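Local coordinates for protein peroxisomal acyl-coenzyme A oxidase 1 (Arabidopsis thaliana, PDB 1W07) that oxidises medium- and long-chain acyl-CoAs to 2-trans-enoyl-CoAs with FAD and molecular oxygen, releasing hydrogen peroxide in plant peroxisomal beta-oxidation, at residues Gln286-Asp291 against Thr422-Asn427; Arg345-Trp350 against Ala378-Leu383. The protein carries 1 engineered substitution. All blocks are in the same frame, centred on the assembly; numbering follows the deposited sequence.

Contact 1 (Gln286-Asp291 against Thr422-Asn427); sequences QTIVAD and TYEGDN. With FAD (flavin-adenine dinucleotide), chain I.
OD1 of D426 is gripped by three donors: the ribose hydroxyl O2B of FAD, 2.7 Å from it, and the backbone N-H groups of V428 and V429. One carboxylate oxygen therefore caps the N terminus of helix 427-443 and holds the adenosine end of the cofactor. Aspartate suits both tasks, since its short side chain, with CG anti to the backbone N (chi1 175°), can reach the amides that begin the helix, and its carboxylate oxygen can accept from them and from O2B at the same time. With the carboxylate gone, as in an alanine, O2B would probably lose its acceptor and the first amides of the helix their cap. Further along the cofactor, OG1 of T422 shares a hydrogen bond of 2.8 Å with O4' of the ribityl chain, while its methyl CG2 lies 3.6 Å from the flavin methyl C8M. E424 N adds a weak bond to O2'. Between them T422-G425 forms a type II beta turn, and G425 has backbone angles at which a side chain would run into the preceding carbonyl oxygen. This FAD-binding turn belongs to the C-alpha1 domain of the acyl-CoA oxidase fold, and its back leans on helix 278-309 through I288. The isoleucine CD1 reaches forward (chi2 172°) to touch two neighbours at once: CE1 of Y423 at 3.5 Å and CG of E424 at 3.5 Å. It meets the tyrosine at the ring edge, near the ring plane, and the two side chains run alongside each other, pointing opposite ways. E424, inferred to be the catalytic proton acceptor, rests CB and CG against I288; its side chain also touches M281 and V284 of the same helix, with a long, weak ion pair from OE1 to R285 NE.

Contact 2 (Arg345-Trp350 against Ala378-Leu383); sequences RFVGEW and AGLKSL
Two helices that follow one another in the chain, 328-363 and 370-398, meet here in a small, buried, wholly apolar contact inside the C-alpha1 domain. They run in roughly opposite directions, and their backbones come nearest at V347 and L380, whose CA atoms are 8.6 Å apart. Nothing polar crosses the interface; a single leucine methyl carries it. L380 holds its chain extended, CD1 lying anti to CA (chi2 180°), which carries that methyl across to the other helix. There CD1 touches CG2 of V347 at 3.9 Å and CZ3 of W350 at 4.1 Å, two residues about one helical turn apart that present their side chains to the same neighbour. The valine and leucine branches meet at a slant. The tryptophan approaches differently, at about a right angle to L380, so that the methyl sits at the indole's edge, near its plane, and not over a face. With CG anti to the backbone N (chi1 176°), the benzene half of W350 swings closer to L380 than its CB bond alone would bring it. A leucine suits the place because its branch lies one carbon further from the backbone than valine's, which lets a methyl reach across, whereas a beta-branched valine offers a compact methyl close to its own backbone, and a broad indole reaches the same methyl from further along the helix. Other helices border the pair: V347 packs on V289 of helix 278-309 and L380 on V531 of helix 516-538, while at A378 helix 370-398 meets L430 of helix 427-443.

Following the chain from its N terminus, the first of the four segments to appear is 286-291, on helix 278-309; then come 345-350 on helix 328-363, 378-383 on helix 370-398, and finally the loop 422-427. Contact 1 closes a loop of 130 intervening residues, and contact 2 closes a shorter one of 27 nested wholly inside it. Their centres lie 9 Å apart, and helix 370-398 joins them: K381 NZ probably bonds to N427 OD1 at 2.9 Å, and S382 OG to N427 O at 2.8 Å, while I288 packs on K381. Thus helix 370-398 uses one side for its helix neighbour and another for the FAD-binding turn.

Contact 1 (Gln286-Asp291 against Thr422-Asn427)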
loop_
_atom_site.group_PDB
_atom_site.type_symbol
_atom_site.label_atom_id
_atom_site.label_comp_id
_atom_site.label_asym_id
_atom_site.label_seq_id
_atom_site.Cartn_x
_atom_site.Cartn_y
_atom_site.Cartn_z
ATOM N N GLN B 286 8.769 16.397 14.558
ATOM C CA GLN B 286 9.443 17.208 13.554
ATOM C C GLN B 286 10.373 16.310 12.753
ATOM O O GLN B 286 10.491 16.454 11.533
ATOM C CB GLN B 286 10.237 18.337 14.240
ATOM C CG GLN B 286 10.917 19.324 13.297
ATOM C CD GLN B 286 12.143 18.742 12.611
ATOM O OE1 GLN B 286 12.958 18.070 13.240
ATOM N NE2 GLN B 286 12.290 19.021 11.320
ATOM N N THR B 287 11.028 15.382 13.447
ATOM C CA THR B 287 11.941 14.451 12.794
ATOM C C THR B 287 11.138 13.524 11.876
ATOM O O THR B 287 11.602 13.166 10.795
ATOM C CB THR B 287 12.733 13.601 13.822
ATOM O OG1 THR B 287 11.853 12.684 14.486
ATOM C CG2 THR B 287 13.383 14.500 14.866
ATOM N N ILE B 288 9.933 13.147 12.305
ATOM C CA ILE B 288 9.064 12.283 11.502
ATOM C C ILE B 288 8.676 13.002 10.198
ATOM O O ILE B 288 8.755 12.436 9.111
ATOM C CB ILE B 288 7.791 11.897 12.310
ATOM C CG1 ILE B 288 8.179 10.995 13.486
ATOM C CG2 ILE B 288 6.771 11.190 11.426
ATOM C CD1 ILE B 288 7.043 10.733 14.436
ATOM N N VAL B 289 8.269 14.256 10.303
ATOM C CA VAL B 289 7.902 15.016 9.121
ATOM C C VAL B 289 9.117 15.101 8.199
ATOM O O VAL B 289 9.019 14.892 6.987
ATOM C CB VAL B 289 7.435 16.438 9.485
ATOM C CG1 VAL B 289 7.096 17.189 8.237
ATOM C CG2 VAL B 289 6.221 16.372 10.408
ATOM N N ALA B 290 10.276 15.397 8.774
ATOM C CA ALA B 290 11.496 15.495 7.984
ATOM C C ALA B 290 11.788 14.155 7.320
ATOM O O ALA B 290 12.247 14.102 6.176
ATOM C CB ALA B 290 12.666 15.921 8.869
ATOM N N ASP B 291 11.503 13.068 8.032
ATOM C CA ASP B 291 11.729 11.720 7.511
ATOM C C ASP B 291 10.824 11.432 6.315
ATOM O O ASP B 291 11.206 10.700 5.401
ATOM C CB ASP B 291 11.467 10.690 8.608
ATOM C CG ASP B 291 12.713 9.974 9.030
ATOM O OD1 ASP B 291 13.361 9.345 8.159
ATOM O OD2 ASP B 291 13.057 10.039 10.233
ATOM N N THR B 422 1.627 4.930 12.369
ATOM C CA THR B 422 1.089 4.460 13.637
ATOM C C THR B 422 1.906 4.862 14.859
ATOM O O THR B 422 1.342 5.229 15.889
ATOM C CB THR B 422 0.893 2.919 13.641
ATOM O OG1 THR B 422 0.268 2.520 14.869
ATOM C CG2 THR B 422 2.233 2.209 13.500
ATOM N N TYR B 423 3.228 4.800 14.763
ATOM C CA TYR B 423 4.035 5.172 15.916
ATOM C C TYR B 423 3.919 6.663 16.165
ATOM O O TYR B 423 3.693 7.435 15.237
ATOM C CB TYR B 423 5.504 4.729 15.755
ATOM C CG TYR B 423 6.296 5.382 14.648
ATOM C CD1 TYR B 423 6.451 6.770 14.591
ATOM C CD2 TYR B 423 6.954 4.606 13.691
ATOM C CE1 TYR B 423 7.242 7.362 13.608
ATOM C CE2 TYR B 423 7.751 5.195 12.708
ATOM C CZ TYR B 423 7.889 6.571 12.674
ATOM O OH TYR B 423 8.664 7.165 11.700
ATOM N N GLU B 424 4.071 7.050 17.429
ATOM C CA GLU B 424 3.941 8.442 17.851
ATOM C C GLU B 424 2.491 8.892 17.731
ATOM O O GLU B 424 2.204 10.084 17.640
ATOM C CB GLU B 424 4.843 9.361 17.023
ATOM C CG GLU B 424 6.170 9.655 17.693
ATOM C CD GLU B 424 5.990 10.271 19.066
ATOM O OE1 GLU B 424 5.341 11.337 19.161
ATOM O OE2 GLU B 424 6.494 9.693 20.053
ATOM N N GLY B 425 1.578 7.927 17.732
ATOM C CA GLY B 425 0.167 8.248 17.631
ATOM C C GLY B 425 -0.460 7.911 16.291
ATOM O O GLY B 425 0.071 8.269 15.235
ATOM N N ASP B 426 -1.589 7.209 16.341
ATOM C CA ASP B 426 -2.341 6.820 15.150
ATOM C C ASP B 426 -2.722 8.080 14.367
ATOM O O ASP B 426 -3.219 9.054 14.936
ATOM C CB ASP B 426 -3.598 6.050 15.564
ATOM C CG ASP B 426 -4.497 5.724 14.391
ATOM O OD1 ASP B 426 -5.379 6.550 14.081
ATOM O OD2 ASP B 426 -4.320 4.645 13.777
ATOM N N ASN B 427 -2.487 8.041 13.058
ATOM C CA ASN B 427 -2.758 9.170 12.179
ATOM C C ASN B 427 -4.160 9.759 12.244
ATOM O O ASN B 427 -4.317 10.972 12.150
ATOM C CB ASN B 427 -2.389 8.815 10.733
ATOM C CG ASN B 427 -0.914 9.020 10.463
ATOM O OD1 ASN B 427 -0.186 9.482 11.348
ATOM N ND2 ASN B 427 -0.464 8.699 9.260
HETATM P PA FAD I . -5.094 2.184 18.030
HETATM O O1A FAD I . -4.847 3.527 18.598
HETATM O O2A FAD I . -5.665 1.148 18.918
HETATM O O5B FAD I . -6.019 2.350 16.726
HETATM C C5B FAD I . -6.511 1.209 16.018
HETATM C C4B FAD I . -7.643 1.626 15.074
HETATM O O4B FAD I . -8.660 2.257 15.874
HETATM C C3B FAD I . -7.163 2.675 14.066
HETATM O O3B FAD I . -7.978 2.621 12.892
HETATM C C2B FAD I . -7.398 3.979 14.825
HETATM O O2B FAD I . -7.645 5.047 13.908
HETATM C C1B FAD I . -8.716 3.653 15.534
HETATM N N9A FAD I . -8.896 4.493 16.741
HETATM C C8A FAD I . -8.281 4.329 17.913
HETATM N N7A FAD I . -8.684 5.273 18.765
HETATM C C5A FAD I . -9.556 6.049 18.131
HETATM C C6A FAD I . -10.303 7.160 18.502
HETATM N N6A FAD I . -10.157 7.721 19.698
HETATM N N1A FAD I . -11.181 7.719 17.566
HETATM C C2A FAD I . -11.281 7.162 16.287
HETATM N N3A FAD I . -10.546 6.112 15.967
HETATM C C4A FAD I . -9.698 5.548 16.843
HETATM N N1 FAD I . 5.855 1.957 21.314
HETATM C C2 FAD I . 6.778 2.235 22.330
HETATM O O2 FAD I . 6.383 2.515 23.459
HETATM N N3 FAD I . 8.151 2.173 22.044
HETATM C C4 FAD I . 8.589 1.834 20.759
HETATM O O4 FAD I . 9.796 1.816 20.512
HETATM C C4X FAD I . 7.664 1.537 19.762
HETATM N N5 FAD I . 8.086 1.118 18.492
HETATM C C5X FAD I . 7.166 0.801 17.489
HETATM C C6 FAD I . 7.605 0.279 16.277
HETATM C C7 FAD I . 6.686 -0.144 15.324
HETATM C C7M FAD I . 7.208 -0.727 14.011
HETATM C C8 FAD I . 5.315 -0.039 15.581
HETATM C C8M FAD I . 4.282 -0.496 14.549
HETATM C C9 FAD I . 4.883 0.494 16.790
HETATM C C9A FAD I . 5.795 0.917 17.751
HETATM N N10 FAD I . 5.374 1.389 19.002
HETATM C C10 FAD I . 6.303 1.607 20.033
HETATM C "C1'" FAD I . 3.931 1.557 19.309
HETATM C "C2'" FAD I . 3.402 2.836 18.653
HETATM O "O2'" FAD I . 4.202 3.953 19.047
HETATM C "C3'" FAD I . 1.930 3.138 18.951
HETATM O "O3'" FAD I . 1.740 3.238 20.364
HETATM C "C4'" FAD I . 0.985 2.066 18.403
HETATM O "O4'" FAD I . 1.463 1.529 17.167
HETATM C "C5'" FAD I . -0.399 2.682 18.196
HETATM O "O5'" FAD I . -1.257 1.763 17.520
HETATM P P FAD I . -2.503 1.090 18.276
HETATM O O1P FAD I . -2.361 -0.373 18.119
HETATM O O2P FAD I . -2.595 1.655 19.641
HETATM O O3P FAD I . -3.736 1.611 17.389
#

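Contact 2 (Arg345-Trp350 against Ala378-Leu383)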
loop_
_atom_site.group_PDB
_atom_site.type_symbol
_atom_site.label_atom_id
_atom_site.label_comp_id
_atom_site.label_asym_id
_atom_site.label_seq_id
_atom_site.Cartn_x
_atom_site.Cartn_y
_atom_site.Cartn_z
ATOM N N ARG B 345 9.597 18.636 2.393
ATOM C CA ARG B 345 10.948 19.039 2.791
ATOM C C ARG B 345 10.890 20.487 3.364
ATOM O O ARG B 345 11.404 20.770 4.452
ATOM C CB ARG B 345 11.847 19.001 1.548
ATOM C CG ARG B 345 13.328 19.136 1.812
ATOM C CD ARG B 345 13.813 17.921 2.559
ATOM N NE ARG B 345 15.262 17.823 2.538
ATOM C CZ ARG B 345 15.927 16.737 2.911
ATOM N NH1 ARG B 345 15.268 15.657 3.328
ATOM N NH2 ARG B 345 17.251 16.729 2.874
ATOM N N PHE B 346 10.248 21.395 2.627
ATOM C CA PHE B 346 10.138 22.792 3.053
ATOM C C PHE B 346 9.277 22.947 4.319
ATOM O O PHE B 346 9.609 23.735 5.217
ATOM C CB PHE B 346 9.578 23.637 1.898
ATOM C CG PHE B 346 10.477 23.664 0.672
ATOM C CD1 PHE B 346 9.937 23.733 -0.612
ATOM C CD2 PHE B 346 11.865 23.594 0.803
ATOM C CE1 PHE B 346 10.765 23.722 -1.745
ATOM C CE2 PHE B 346 12.706 23.583 -0.316
ATOM C CZ PHE B 346 12.150 23.645 -1.598
ATOM N N VAL B 347 8.186 22.192 4.405
ATOM C CA VAL B 347 7.351 22.292 5.589
ATOM C C VAL B 347 8.148 21.731 6.765
ATOM O O VAL B 347 7.957 22.129 7.909
ATOM C CB VAL B 347 6.004 21.530 5.418
ATOM C CG1 VAL B 347 6.185 20.043 5.684
ATOM C CG2 VAL B 347 4.951 22.134 6.342
ATOM N N GLY B 348 9.060 20.814 6.464
ATOM C CA GLY B 348 9.894 20.230 7.498
ATOM C C GLY B 348 10.893 21.261 7.986
ATOM O O GLY B 348 11.247 21.292 9.170
ATOM N N GLU B 349 11.360 22.111 7.075
ATOM C CA GLU B 349 12.319 23.155 7.443
ATOM C C GLU B 349 11.628 24.111 8.407
ATOM O O GLU B 349 12.215 24.523 9.413
ATOM C CB GLU B 349 12.769 23.947 6.207
ATOM C CG GLU B 349 13.936 23.334 5.425
ATOM C CD GLU B 349 14.237 24.088 4.124
ATOM O OE1 GLU B 349 13.998 25.315 4.062
ATOM O OE2 GLU B 349 14.731 23.455 3.169
ATOM N N TRP B 350 10.385 24.469 8.078
ATOM C CA TRP B 350 9.602 25.385 8.898
ATOM C C TRP B 350 9.353 24.780 10.277
ATOM O O TRP B 350 9.483 25.465 11.290
ATOM C CB TRP B 350 8.266 25.694 8.220
ATOM C CG TRP B 350 7.365 26.550 9.061
ATOM C CD1 TRP B 350 7.470 27.900 9.267
ATOM C CD2 TRP B 350 6.252 26.113 9.849
ATOM N NE1 TRP B 350 6.491 28.326 10.139
ATOM C CE2 TRP B 350 5.730 27.251 10.512
ATOM C CE3 TRP B 350 5.643 24.869 10.065
ATOM C CZ2 TRP B 350 4.628 27.178 11.374
ATOM C CZ3 TRP B 350 4.544 24.797 10.929
ATOM C CH2 TRP B 350 4.051 25.944 11.568
ATOM N N ALA B 378 1.070 17.767 15.196
ATOM C CA ALA B 378 0.287 16.539 15.128
ATOM C C ALA B 378 -0.336 16.328 13.747
ATOM O O ALA B 378 -0.265 15.232 13.171
ATOM C CB ALA B 378 -0.813 16.536 16.212
ATOM N N GLY B 379 -0.943 17.392 13.229
ATOM C CA GLY B 379 -1.584 17.331 11.926
ATOM C C GLY B 379 -0.627 17.110 10.775
ATOM O O GLY B 379 -0.922 16.351 9.843
ATOM N N LEU B 380 0.524 17.771 10.834
ATOM C CA LEU B 380 1.517 17.624 9.776
ATOM C C LEU B 380 2.125 16.245 9.808
ATOM O O LEU B 380 2.424 15.683 8.768
ATOM C CB LEU B 380 2.611 18.686 9.911
ATOM C CG LEU B 380 2.195 20.129 9.592
ATOM C CD1 LEU B 380 3.386 21.078 9.776
ATOM C CD2 LEU B 380 1.656 20.176 8.165
ATOM N N LYS B 381 2.318 15.707 11.009
ATOM C CA LYS B 381 2.878 14.365 11.161
ATOM C C LYS B 381 1.915 13.399 10.479
ATOM O O LYS B 381 2.332 12.522 9.724
ATOM C CB LYS B 381 3.049 14.013 12.652
ATOM C CG LYS B 381 3.652 12.636 12.926
ATOM C CD LYS B 381 2.603 11.543 12.840
ATOM C CE LYS B 381 3.170 10.180 13.188
ATOM N NZ LYS B 381 2.140 9.115 13.057
ATOM N N SER B 382 0.621 13.579 10.729
ATOM C CA SER B 382 -0.422 12.736 10.129
ATOM C C SER B 382 -0.510 12.897 8.620
ATOM O O SER B 382 -0.558 11.920 7.872
ATOM C CB SER B 382 -1.792 13.088 10.722
ATOM O OG SER B 382 -2.787 12.239 10.205
ATOM N N LEU B 383 -0.558 14.148 8.180
ATOM C CA LEU B 383 -0.676 14.430 6.763
ATOM C C LEU B 383 0.482 13.888 5.928
ATOM O O LEU B 383 0.270 13.153 4.974
ATOM C CB LEU B 383 -0.811 15.939 6.538
ATOM C CG LEU B 383 -1.259 16.349 5.126
ATOM C CD1 LEU B 383 -2.776 16.250 5.045
ATOM C CD2 LEU B 383 -0.818 17.771 4.817
#